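Local atomic coordinates of pantothenate synthetase (Francisella tularensis subsp. tularensis, PDB entry 3QTT), a protein that probably catalyses the ATP-dependent condensation of pantoate with beta-alanine to make pantothenate, passing through a pantoyl-adenylate intermediate. Residues A[29-34]-A[55-60]; A[98-103]-A[132-137]; A[71-76]-A[187-192]. All blocks are in the same frame, centred on the assembly; numbering follows the deposited sequence.

Interaction 1: A[29-34]-A[55-60]. With ANP (phosphoaminophosphonic acid-adenylate ester), chain C; PRO (proline), chain D; BAL (beta-alanine), chain F.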
loop_
_atom_site.group_PDB
_atom_site.type_symbol
_atom_site.label_atom_id
_atom_site.label_comp_id
_atom_site.label_asym_id
_atom_site.label_seq_id
_atom_site.Cartn_x
_atom_site.Cartn_y
_atom_site.Cartn_z
ATOM N N VAL A 29 -7.573 18.543 -1.459
ATOM C CA VAL A 29 -6.858 18.667 -2.712
ATOM C C VAL A 29 -5.337 18.581 -2.548
ATOM O O VAL A 29 -4.710 19.550 -2.130
ATOM C CB VAL A 29 -7.186 20.022 -3.375
ATOM C CG1 VAL A 29 -6.629 20.046 -4.760
ATOM C CG2 VAL A 29 -8.642 20.182 -3.482
ATOM N N PRO A 30 -4.724 17.440 -2.919
ATOM C CA PRO A 30 -3.241 17.371 -2.910
ATOM C C PRO A 30 -2.549 18.053 -4.121
ATOM O O PRO A 30 -3.064 17.963 -5.253
ATOM C CB PRO A 30 -2.958 15.867 -2.901
ATOM C CG PRO A 30 -4.167 15.263 -3.600
ATOM C CD PRO A 30 -5.348 16.134 -3.208
ATOM N N THR A 31 -1.384 18.670 -3.879
ATOM C CA THR A 31 -0.579 19.317 -4.906
ATOM C C THR A 31 0.893 19.321 -4.548
ATOM O O THR A 31 1.282 19.101 -3.407
ATOM C CB THR A 31 -0.931 20.812 -5.044
ATOM O OG1 THR A 31 -0.496 21.510 -3.863
ATOM C CG2 THR A 31 -2.428 21.009 -5.235
HETATM N N MSE A 32 1.704 19.586 -5.557
HETATM C CA MSE A 32 3.124 19.893 -5.419
HETATM C C MSE A 32 3.394 21.409 -5.372
HETATM O O MSE A 32 4.515 21.858 -5.618
HETATM C CB MSE A 32 3.908 19.194 -6.499
HETATM C CG MSE A 32 3.392 17.774 -6.705
HETATM SE SE MSE A 32 4.764 16.487 -7.227
HETATM C CE MSE A 32 5.466 17.438 -8.774
ATOM N N GLY A 33 2.338 22.205 -5.249
ATOM C CA GLY A 33 2.516 23.636 -5.065
ATOM C C GLY A 33 2.773 24.361 -6.370
ATOM O O GLY A 33 2.467 23.831 -7.425
ATOM N N ALA A 34 3.330 25.566 -6.316
ATOM C CA ALA A 34 3.448 26.374 -7.524
ATOM C C ALA A 34 2.060 26.468 -8.153
ATOM O O ALA A 34 1.841 26.026 -9.276
ATOM C CB ALA A 34 4.432 25.757 -8.478
ATOM N N VAL A 55 -5.720 21.523 1.806
ATOM C CA VAL A 55 -4.786 21.434 0.709
ATOM C C VAL A 55 -3.392 21.028 1.222
ATOM O O VAL A 55 -2.886 21.575 2.199
ATOM C CB VAL A 55 -4.699 22.759 -0.039
ATOM C CG1 VAL A 55 -3.836 22.610 -1.287
ATOM C CG2 VAL A 55 -6.100 23.272 -0.383
ATOM N N SER A 56 -2.782 20.060 0.554
ATOM C CA SER A 56 -1.409 19.707 0.858
ATOM C C SER A 56 -0.472 20.195 -0.247
ATOM O O SER A 56 -0.843 20.235 -1.434
ATOM C CB SER A 56 -1.256 18.191 1.075
ATOM O OG SER A 56 -1.289 17.471 -0.147
ATOM N N ILE A 57 0.729 20.599 0.160
ATOM C CA ILE A 57 1.769 20.902 -0.792
ATOM C C ILE A 57 2.970 20.093 -0.379
ATOM O O ILE A 57 3.533 20.316 0.689
ATOM C CB ILE A 57 2.130 22.403 -0.796
ATOM C CG1 ILE A 57 0.970 23.219 -1.347
ATOM C CG2 ILE A 57 3.405 22.668 -1.626
ATOM C CD1 ILE A 57 1.047 24.690 -0.991
ATOM N N PHE A 58 3.300 19.110 -1.215
ATOM C CA PHE A 58 4.494 18.286 -1.076
ATOM C C PHE A 58 5.052 17.935 -2.444
ATOM O O PHE A 58 4.352 17.326 -3.274
ATOM C CB PHE A 58 4.141 16.992 -0.330
ATOM C CG PHE A 58 5.340 16.185 0.110
ATOM C CD1 PHE A 58 6.265 16.714 1.013
ATOM C CD2 PHE A 58 5.524 14.890 -0.340
ATOM C CE1 PHE A 58 7.368 15.971 1.436
ATOM C CE2 PHE A 58 6.627 14.145 0.074
ATOM C CZ PHE A 58 7.545 14.687 0.964
ATOM N N VAL A 59 6.324 18.212 -2.671
ATOM C CA VAL A 59 6.904 17.741 -3.907
ATOM C C VAL A 59 7.493 16.402 -3.537
ATOM O O VAL A 59 8.542 16.320 -2.860
ATOM C CB VAL A 59 8.051 18.657 -4.386
ATOM C CG1 VAL A 59 8.299 18.481 -5.859
ATOM C CG2 VAL A 59 7.747 20.058 -4.051
ATOM N N ASN A 60 6.856 15.345 -4.029
ATOM C CA ASN A 60 7.261 14.016 -3.637
ATOM C C ASN A 60 8.441 13.584 -4.466
ATOM O O ASN A 60 8.330 13.411 -5.675
ATOM C CB ASN A 60 6.112 13.021 -3.788
ATOM C CG ASN A 60 6.540 11.592 -3.482
ATOM O OD1 ASN A 60 6.115 10.649 -4.150
ATOM N ND2 ASN A 60 7.400 11.434 -2.478
HETATM P PG ANP C . 1.024 20.314 -12.793
HETATM O O1G ANP C . 0.696 20.367 -14.226
HETATM O O2G ANP C . 0.008 19.409 -11.998
HETATM O O3G ANP C . 1.009 21.729 -12.128
HETATM P PB ANP C . 1.881 18.042 -11.958
HETATM O O1B ANP C . 0.627 17.377 -12.653
HETATM O O2B ANP C . 3.019 17.040 -12.130
HETATM N N3B ANP C . 2.404 19.547 -12.564
HETATM P PA ANP C . 0.394 18.691 -9.490
HETATM O O1A ANP C . 0.588 19.922 -8.752
HETATM O O2A ANP C . 0.530 17.601 -8.446
HETATM O O3A ANP C . 1.645 18.240 -10.437
HETATM O "O5'" ANP C . -1.119 18.597 -9.880
HETATM C "C5'" ANP C . -1.983 18.533 -8.772
HETATM C "C4'" ANP C . -3.417 18.265 -8.906
HETATM O "O4'" ANP C . -3.927 19.294 -9.662
HETATM C "C3'" ANP C . -3.646 17.013 -9.696
HETATM O "O3'" ANP C . -4.831 16.356 -9.330
HETATM C "C2'" ANP C . -3.635 17.493 -11.032
HETATM O "O2'" ANP C . -4.315 16.658 -11.905
HETATM C "C1'" ANP C . -4.379 18.758 -10.912
HETATM N N9 ANP C . -4.170 19.647 -12.063
HETATM C C8 ANP C . -3.008 20.030 -12.574
HETATM N N7 ANP C . -3.212 20.786 -13.655
HETATM C C5 ANP C . -4.536 20.875 -13.829
HETATM C C6 ANP C . -5.316 21.550 -14.769
HETATM N N6 ANP C . -4.721 22.308 -15.788
HETATM N N1 ANP C . -6.643 21.442 -14.664
HETATM C C2 ANP C . -7.210 20.716 -13.691
HETATM N N3 ANP C . -6.488 20.063 -12.762
HETATM C C4 ANP C . -5.156 20.138 -12.819
HETATM N N PRO D . -1.272 13.424 -6.788
HETATM C CA PRO D . 0.021 13.551 -7.468
HETATM C C PRO D . 1.164 13.448 -6.474
HETATM O O PRO D . 1.904 14.403 -6.240
HETATM C CB PRO D . -0.027 14.966 -8.054
HETATM C CG PRO D . -1.431 15.408 -7.942
HETATM C CD PRO D . -2.003 14.699 -6.772
HETATM O OXT PRO D . 1.367 12.399 -5.868
HETATM N N BAL F . 1.259 13.674 -12.360
HETATM C CB BAL F . 1.621 14.764 -11.493
HETATM C CA BAL F . 2.834 14.602 -10.625
HETATM C C BAL F . 4.227 14.703 -11.205
HETATM O O BAL F . 4.416 15.106 -12.384
HETATM O OXT BAL F . 5.241 14.381 -10.518
HETATM O O HOH W 1 0.545 16.949 -1.802
#
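Thr-31 lies against the first side-chain carbons of Ile-57, with Thr-31 OG1 3.4 Å from Ile-57 CG1 and the two side chains crossing obliquely. The threonine hydroxyl sits between its own backbone N and carbonyl carbon (chi1 69°). That rotation turns it to Ser-56 O, to which Thr-31 OG1 donates a bond of 2.8 Å. Ser-56 O also accepts from Thr-31 N at 3.0 Å. The hydroxyl is the donor nearer the carbonyl plane, tilted 16° from it against 33° for the amide. Thr-31 OG1 in turn takes a weak bond from Gly-33 N.

The next bond runs the other way across the strands. Phe-58 N donates to Thr-31 O at 3.0 Å. These are neighbouring parallel strands, 26-31 and 52-57, of the central sheet of a Rossmann-like fold. Helix 37-49 connects them as a beta-alpha-beta unit. It covers the face that carries Val-29, Thr-31, Val-55 and Ile-57, and its His-39, the predicted proton donor, touches Thr-31.

Beyond the strands, Gly-33 CA packs on Ile-57 CG2 at 3.7 Å. Met-32, a selenomethionine, bends at chi2 and chi3 and brings SE and CE up to the bound proline and beta-alanine. Met-32 CE lies 4.2 Å from Val-59 CG1 and 3.5 Å from OXT of beta-alanine. Met-32 N makes a weak bond to O1A of the ATP analogue.

Interaction 2: A[98-103]-A[132-137]. With PRO (proline), chain D.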
loop_
_atom_site.group_PDB
_atom_site.type_symbol
_atom_site.label_atom_id
_atom_site.label_comp_id
_atom_site.label_asym_id
_atom_site.label_seq_id
_atom_site.Cartn_x
_atom_site.Cartn_y
_atom_site.Cartn_z
ATOM N N LYS A 98 11.138 14.014 5.389
ATOM C CA LYS A 98 11.313 13.346 6.666
ATOM C C LYS A 98 10.008 12.983 7.395
ATOM O O LYS A 98 9.964 11.948 8.072
ATOM C CB LYS A 98 12.212 14.195 7.562
ATOM C CG LYS A 98 12.653 13.503 8.829
ATOM C CD LYS A 98 13.452 12.248 8.515
ATOM C CE LYS A 98 13.910 11.555 9.784
ATOM N NZ LYS A 98 14.651 10.337 9.428
ATOM N N ASP A 99 8.959 13.806 7.298
ATOM C CA ASP A 99 7.674 13.421 7.901
ATOM C C ASP A 99 6.858 12.434 7.066
ATOM O O ASP A 99 6.016 11.714 7.593
ATOM C CB ASP A 99 6.757 14.565 8.402
ATOM C CG ASP A 99 7.350 15.949 8.279
ATOM O OD1 ASP A 99 8.142 16.210 7.362
ATOM O OD2 ASP A 99 6.961 16.806 9.100
ATOM N N ILE A 100 7.048 12.425 5.762
ATOM C CA ILE A 100 6.313 11.465 4.950
ATOM C C ILE A 100 6.991 10.093 4.934
ATOM O O ILE A 100 6.345 9.062 4.812
ATOM C CB ILE A 100 6.074 11.980 3.524
ATOM C CG1 ILE A 100 5.328 13.318 3.550
ATOM C CG2 ILE A 100 5.265 11.009 2.789
ATOM C CD1 ILE A 100 4.058 13.302 4.315
ATOM N N TYR A 101 8.311 10.111 5.043
ATOM C CA TYR A 101 9.142 8.936 4.889
ATOM C C TYR A 101 10.184 8.881 5.989
ATOM O O TYR A 101 11.369 8.931 5.697
ATOM C CB TYR A 101 9.904 9.000 3.568
ATOM C CG TYR A 101 9.054 8.999 2.328
ATOM C CD1 TYR A 101 8.565 7.796 1.791
ATOM C CD2 TYR A 101 8.766 10.193 1.664
ATOM C CE1 TYR A 101 7.815 7.794 0.642
ATOM C CE2 TYR A 101 8.005 10.207 0.522
ATOM C CZ TYR A 101 7.529 9.015 0.010
ATOM O OH TYR A 101 6.762 9.049 -1.130
ATOM N N PRO A 102 9.751 8.767 7.247
ATOM C CA PRO A 102 10.671 8.758 8.399
ATOM C C PRO A 102 11.844 7.780 8.219
ATOM O O PRO A 102 12.955 8.033 8.663
ATOM C CB PRO A 102 9.783 8.303 9.565
ATOM C CG PRO A 102 8.536 7.699 8.904
ATOM C CD PRO A 102 8.363 8.460 7.627
ATOM N N ASP A 103 11.554 6.638 7.628
ATOM C CA ASP A 103 12.546 5.620 7.320
ATOM C C ASP A 103 13.072 5.554 5.886
ATOM O O ASP A 103 13.761 4.614 5.524
ATOM C CB ASP A 103 12.085 4.260 7.846
ATOM C CG ASP A 103 11.747 4.310 9.332
ATOM O OD1 ASP A 103 12.385 5.085 10.056
ATOM O OD2 ASP A 103 10.831 3.599 9.780
ATOM N N LEU A 132 1.673 6.670 -6.151
ATOM C CA LEU A 132 0.726 5.816 -5.450
ATOM C C LEU A 132 1.119 5.653 -3.984
ATOM O O LEU A 132 0.267 5.621 -3.102
ATOM C CB LEU A 132 0.584 4.465 -6.125
ATOM C CG LEU A 132 -0.247 4.545 -7.408
ATOM C CD1 LEU A 132 -0.320 3.188 -8.080
ATOM C CD2 LEU A 132 -1.643 5.044 -7.122
ATOM N N THR A 133 2.419 5.574 -3.725
ATOM C CA THR A 133 2.865 5.467 -2.360
ATOM C C THR A 133 2.530 6.760 -1.589
ATOM O O THR A 133 1.949 6.711 -0.495
ATOM C CB THR A 133 4.357 5.072 -2.264
ATOM O OG1 THR A 133 4.516 3.718 -2.686
ATOM C CG2 THR A 133 4.810 5.112 -0.843
ATOM N N VAL A 134 2.863 7.919 -2.148
ATOM C CA VAL A 134 2.593 9.133 -1.412
ATOM C C VAL A 134 1.077 9.379 -1.251
ATOM O O VAL A 134 0.627 9.819 -0.187
ATOM C CB VAL A 134 3.332 10.363 -1.995
ATOM C CG1 VAL A 134 2.550 10.998 -3.098
ATOM C CG2 VAL A 134 3.589 11.396 -0.896
ATOM N N VAL A 135 0.295 9.073 -2.289
ATOM C CA VAL A 135 -1.130 9.393 -2.259
ATOM C C VAL A 135 -1.813 8.516 -1.252
ATOM O O VAL A 135 -2.744 8.936 -0.595
ATOM C CB VAL A 135 -1.840 9.294 -3.651
ATOM C CG1 VAL A 135 -3.341 9.287 -3.484
ATOM C CG2 VAL A 135 -1.430 10.452 -4.555
ATOM N N LEU A 136 -1.342 7.288 -1.116
ATOM C CA LEU A 136 -1.840 6.435 -0.050
ATOM C C LEU A 136 -1.536 7.069 1.289
ATOM O O LEU A 136 -2.433 7.228 2.109
ATOM C CB LEU A 136 -1.202 5.058 -0.101
ATOM C CG LEU A 136 -1.704 4.082 0.966
ATOM C CD1 LEU A 136 -3.248 3.945 0.925
ATOM C CD2 LEU A 136 -1.041 2.762 0.739
ATOM N N LYS A 137 -0.278 7.445 1.505
ATOM C CA LYS A 137 0.114 8.055 2.784
ATOM C C LYS A 137 -0.663 9.330 3.057
ATOM O O LYS A 137 -1.081 9.579 4.184
ATOM C CB LYS A 137 1.619 8.358 2.857
ATOM C CG LYS A 137 2.545 7.181 3.169
ATOM C CD LYS A 137 3.988 7.563 2.882
ATOM C CE LYS A 137 4.956 6.437 3.171
ATOM N NZ LYS A 137 5.362 6.372 4.614
HETATM N N PRO D . -1.272 13.424 -6.788
HETATM C CA PRO D . 0.021 13.551 -7.468
HETATM C C PRO D . 1.164 13.448 -6.474
HETATM O O PRO D . 1.904 14.403 -6.240
HETATM C CB PRO D . -0.027 14.966 -8.054
HETATM C CG PRO D . -1.431 15.408 -7.942
HETATM C CD PRO D . -2.003 14.699 -6.772
HETATM O OXT PRO D . 1.367 12.399 -5.868
#
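Ile-100 meets Lys-137 and Val-134 through one methyl branch. Its CG2 lies 3.7 Å from Lys-137 CD, and the two side chains slide past each other in opposite directions. The same CG2 reaches Val-134 CG2 at 4.1 Å. Ile-100 closes the short helix 97-100, and its carbonyl faces helix 127-142. Lys-137 NZ donates to Ile-100 O at 2.9 Å. The bond is nearly in line with the carbonyl, with a C=O...N angle of 168°. The lysine chain is extended as far as CE and bends only at its last torsion (chi4 -84°), which turns the ammonium onto that oxygen.

Tyr-101 is the first residue to leave the helix. Ile-100 CG2 lies over one face of its ring, toward the rim. Lys-137 CE comes up obliquely, 4.1 Å from Tyr-101 CE1. The ring crosses Val-134 at about a right angle, with Tyr-101 OH 3.8 Å from Val-134 CB. The hydroxyl itself is bonded to Thr-62 OG1. Val-134 CG1, the other branch of the valine, lies 3.3 Å from OXT of the bound proline. That ligand lies next to the alpha-phosphate of the ATP analogue, probably in the pantoate pocket.

The lysine also reaches the second subunit of the homodimer. There it forms a salt bridge with Asp-166 and a cation-pi contact with Phe-167 of that subunit. A buried ammonium held by a helix-end carbonyl, a carboxylate and an aromatic ring probably stays protonated, and it ties this contact to the dimer interface.

Interaction 3: A[71-76]-A[187-192]. With MG (magnesium ion), chain E; ANP (phosphoaminophosphonic acid-adenylate ester), chain C; BAL (beta-alanine), chain F.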
loop_
_atom_site.group_PDB
_atom_site.type_symbol
_atom_site.label_atom_id
_atom_site.label_comp_id
_atom_site.label_asym_id
_atom_site.label_seq_id
_atom_site.Cartn_x
_atom_site.Cartn_y
_atom_site.Cartn_z
ATOM N N GLN A 71 15.089 18.859 -9.120
ATOM C CA GLN A 71 15.695 20.121 -8.711
ATOM C C GLN A 71 15.071 21.288 -9.471
ATOM O O GLN A 71 14.874 22.363 -8.909
ATOM C CB GLN A 71 17.199 20.090 -8.931
ATOM C CG GLN A 71 17.817 18.726 -8.733
ATOM C CD GLN A 71 18.938 18.480 -9.717
ATOM O OE1 GLN A 71 19.257 19.346 -10.542
ATOM N NE2 GLN A 71 19.549 17.299 -9.639
ATOM N N THR A 72 14.749 21.056 -10.745
ATOM C CA THR A 72 14.143 22.056 -11.640
ATOM C C THR A 72 12.735 22.498 -11.233
ATOM O O THR A 72 12.256 23.534 -11.682
ATOM C CB THR A 72 14.023 21.493 -13.073
ATOM O OG1 THR A 72 14.709 22.350 -13.986
ATOM C CG2 THR A 72 12.538 21.336 -13.497
ATOM N N TYR A 73 12.077 21.698 -10.395
ATOM C CA TYR A 73 10.660 21.882 -10.097
ATOM C C TYR A 73 10.351 23.190 -9.382
ATOM O O TYR A 73 10.964 23.501 -8.352
ATOM C CB TYR A 73 10.073 20.700 -9.304
ATOM C CG TYR A 73 8.583 20.595 -9.522
ATOM C CD1 TYR A 73 8.078 19.943 -10.637
ATOM C CD2 TYR A 73 7.691 21.205 -8.652
ATOM C CE1 TYR A 73 6.751 19.882 -10.864
ATOM C CE2 TYR A 73 6.348 21.138 -8.865
ATOM C CZ TYR A 73 5.879 20.473 -9.976
ATOM O OH TYR A 73 4.528 20.412 -10.220
ATOM N N PRO A 74 9.385 23.956 -9.930
ATOM C CA PRO A 74 9.140 25.257 -9.323
ATOM C C PRO A 74 8.519 25.145 -7.956
ATOM O O PRO A 74 7.601 24.327 -7.744
ATOM C CB PRO A 74 8.195 25.986 -10.333
ATOM C CG PRO A 74 7.636 24.940 -11.204
ATOM C CD PRO A 74 8.531 23.699 -11.111
ATOM N N ASN A 75 9.036 25.976 -7.048
ATOM C CA ASN A 75 8.417 26.238 -5.752
ATOM C C ASN A 75 8.323 27.736 -5.450
ATOM O O ASN A 75 9.310 28.447 -5.541
ATOM C CB ASN A 75 9.214 25.555 -4.645
ATOM C CG ASN A 75 10.615 26.095 -4.525
ATOM O OD1 ASN A 75 11.183 26.584 -5.502
ATOM N ND2 ASN A 75 11.189 26.009 -3.322
ATOM N N GLN A 76 7.129 28.240 -5.175
ATOM C CA GLN A 76 7.039 29.484 -4.451
ATOM C C GLN A 76 6.051 29.321 -3.320
ATOM O O GLN A 76 4.886 29.631 -3.480
ATOM C CB GLN A 76 6.409 30.440 -5.448
ATOM C CG GLN A 76 6.076 29.718 -6.788
ATOM C CD GLN A 76 4.681 30.017 -7.346
ATOM O OE1 GLN A 76 3.666 29.815 -6.674
ATOM N NE2 GLN A 76 4.634 30.491 -8.592
ATOM N N LEU A 187 -2.874 24.321 -18.320
ATOM C CA LEU A 187 -2.059 24.884 -17.242
ATOM C C LEU A 187 -1.192 23.814 -16.576
ATOM O O LEU A 187 -1.654 22.715 -16.315
ATOM C CB LEU A 187 -2.965 25.546 -16.214
ATOM C CG LEU A 187 -3.847 26.619 -16.887
ATOM C CD1 LEU A 187 -4.958 27.094 -15.974
ATOM C CD2 LEU A 187 -2.994 27.795 -17.395
ATOM N N SER A 188 0.083 24.131 -16.365
ATOM C CA SER A 188 1.034 23.226 -15.728
ATOM C C SER A 188 2.070 24.033 -14.985
ATOM O O SER A 188 2.497 25.087 -15.459
ATOM C CB SER A 188 1.729 22.354 -16.761
ATOM O OG SER A 188 1.306 21.007 -16.626
ATOM N N SER A 189 2.485 23.525 -13.833
ATOM C CA SER A 189 3.473 24.204 -13.008
ATOM C C SER A 189 4.807 24.342 -13.725
ATOM O O SER A 189 5.540 25.312 -13.540
ATOM C CB SER A 189 3.661 23.439 -11.704
ATOM O OG SER A 189 2.897 24.020 -10.677
ATOM N N ARG A 190 5.116 23.339 -14.531
ATOM C CA ARG A 190 6.378 23.279 -15.246
ATOM C C ARG A 190 6.376 24.251 -16.417
ATOM O O ARG A 190 7.387 24.449 -17.089
ATOM C CB ARG A 190 6.641 21.849 -15.709
ATOM C CG ARG A 190 6.830 20.826 -14.565
ATOM C CD ARG A 190 7.109 19.438 -15.155
ATOM N NE ARG A 190 7.641 18.448 -14.227
ATOM C CZ ARG A 190 6.906 17.498 -13.637
ATOM N NH1 ARG A 190 5.595 17.453 -13.866
ATOM N NH2 ARG A 190 7.472 16.607 -12.811
ATOM N N ASN A 191 5.228 24.860 -16.661
ATOM C CA ASN A 191 5.134 25.888 -17.684
ATOM C C ASN A 191 5.857 27.151 -17.265
ATOM O O ASN A 191 6.134 28.010 -18.099
ATOM C CB ASN A 191 3.675 26.190 -18.014
ATOM C CG ASN A 191 2.984 25.023 -18.670
ATOM O OD1 ASN A 191 3.621 24.032 -19.030
ATOM N ND2 ASN A 191 1.686 25.144 -18.859
ATOM N N LYS A 192 6.161 27.253 -15.968
ATOM C CA LYS A 192 6.902 28.393 -15.428
ATOM C C LYS A 192 8.305 28.303 -15.900
ATOM O O LYS A 192 8.997 29.291 -15.988
ATOM C CB LYS A 192 6.909 28.411 -13.900
ATOM C CG LYS A 192 5.555 28.741 -13.277
ATOM C CD LYS A 192 5.562 28.648 -11.753
ATOM C CE LYS A 192 4.146 28.806 -11.197
ATOM N NZ LYS A 192 3.134 27.909 -11.853
HETATM MG MG MG E . 2.924 21.551 -8.838
HETATM P PG ANP C . 1.024 20.314 -12.793
HETATM O O1G ANP C . 0.696 20.367 -14.226
HETATM O O2G ANP C . 0.008 19.409 -11.998
HETATM O O3G ANP C . 1.009 21.729 -12.128
HETATM P PB ANP C . 1.881 18.042 -11.958
HETATM O O1B ANP C . 0.627 17.377 -12.653
HETATM O O2B ANP C . 3.019 17.040 -12.130
HETATM N N3B ANP C . 2.404 19.547 -12.564
HETATM P PA ANP C . 0.394 18.691 -9.490
HETATM O O1A ANP C . 0.588 19.922 -8.752
HETATM O O2A ANP C . 0.530 17.601 -8.446
HETATM O O3A ANP C . 1.645 18.240 -10.437
HETATM O "O5'" ANP C . -1.119 18.597 -9.880
HETATM C "C5'" ANP C . -1.983 18.533 -8.772
HETATM C "C4'" ANP C . -3.417 18.265 -8.906
HETATM O "O4'" ANP C . -3.927 19.294 -9.662
HETATM C "C3'" ANP C . -3.646 17.013 -9.696
HETATM O "O3'" ANP C . -4.831 16.356 -9.330
HETATM C "C2'" ANP C . -3.635 17.493 -11.032
HETATM O "O2'" ANP C . -4.315 16.658 -11.905
HETATM C "C1'" ANP C . -4.379 18.758 -10.912
HETATM N N9 ANP C . -4.170 19.647 -12.063
HETATM C C8 ANP C . -3.008 20.030 -12.574
HETATM N N7 ANP C . -3.212 20.786 -13.655
HETATM C C5 ANP C . -4.536 20.875 -13.829
HETATM C C6 ANP C . -5.316 21.550 -14.769
HETATM N N6 ANP C . -4.721 22.308 -15.788
HETATM N N1 ANP C . -6.643 21.442 -14.664
HETATM C C2 ANP C . -7.210 20.716 -13.691
HETATM N N3 ANP C . -6.488 20.063 -12.762
HETATM C C4 ANP C . -5.156 20.138 -12.819
HETATM N N BAL F . 1.259 13.674 -12.360
HETATM C CB BAL F . 1.621 14.764 -11.493
HETATM C CA BAL F . 2.834 14.602 -10.625
HETATM C C BAL F . 4.227 14.703 -11.205
HETATM O O BAL F . 4.416 15.106 -12.384
HETATM O OXT BAL F . 5.241 14.381 -10.518
#
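Pro-74 and Arg-190 are the closest backbone positions, with their CA atoms 6.8 Å apart. Segment 71-76 leaves helix 67-72 at Tyr-73 and runs on in extended form. Segment 187-192 curls into a short 3-10 turn at Ser-189 to Asn-191. Pro-74 CG packs against Ser-189 O, the carbonyl that also accepts from Lys-192 N. Pro-74 CB also lies 4.0 Å from Lys-192 CD.

Tyr-73 and Arg-190 carry the inner part of the contact. The tyrosine presents its edge to the flat guanidinium. Tyr-73 CE1 stands 3.6 Å above the guanidinium plane of Arg-190, over its centre, and the two planes are 84° apart. The ring swings out with CG anti to the backbone N (chi1 -155°), which carries Tyr-73 OH to the magnesium ion at 2.4 Å. Arg-190 is extended from CG to NE, and its NH1 bonds O of beta-alanine at 3.0 Å. NH1 also makes a weak bond to O2B of the ATP analogue. Asp-69 holds NH2 in a salt bridge and so helps to fix the rotation of the group.

The residues just before Arg-190 grip the nucleotide at both ends. Ser-188 OG donates to O1G of the ATP analogue at 2.6 Å, and Ser-189 N to O3G of the analogue at 2.9 Å. At the base, Leu-187 O accepts from N6 of its adenine at 3.1 Å. Two serines on the terminal phosphate, followed by an arginine, are consistent with the KMSKS-like signature of HUP-clan nucleotidyl-transferring enzymes, here lining the ATP and beta-alanine site of pantothenate synthetase.

How the interactions relate
Interaction 1 lies in the middle of the parallel sheet, its centre about 13 Å from that of interaction 2 and about 12 Å from that of interaction 3. Interactions 2 and 3 lie about 22 Å apart between centres and about 12 Å between nearest atoms. Along the chain interaction 1 comes first, and interaction 2 falls between 71-76 and 187-192. Phe-58 packs on Ile-100 and Val-134, which joins the sheet to helices 97-100 and 127-142. Met-32 meets Tyr-73. Interactions 1 and 3 share the ATP analogue and beta-alanine; 1 and 2 share the bound proline. The ligands lie at the C-terminal ends of strands 26-31 and 52-57, and interaction 2 joins that region to the second subunit.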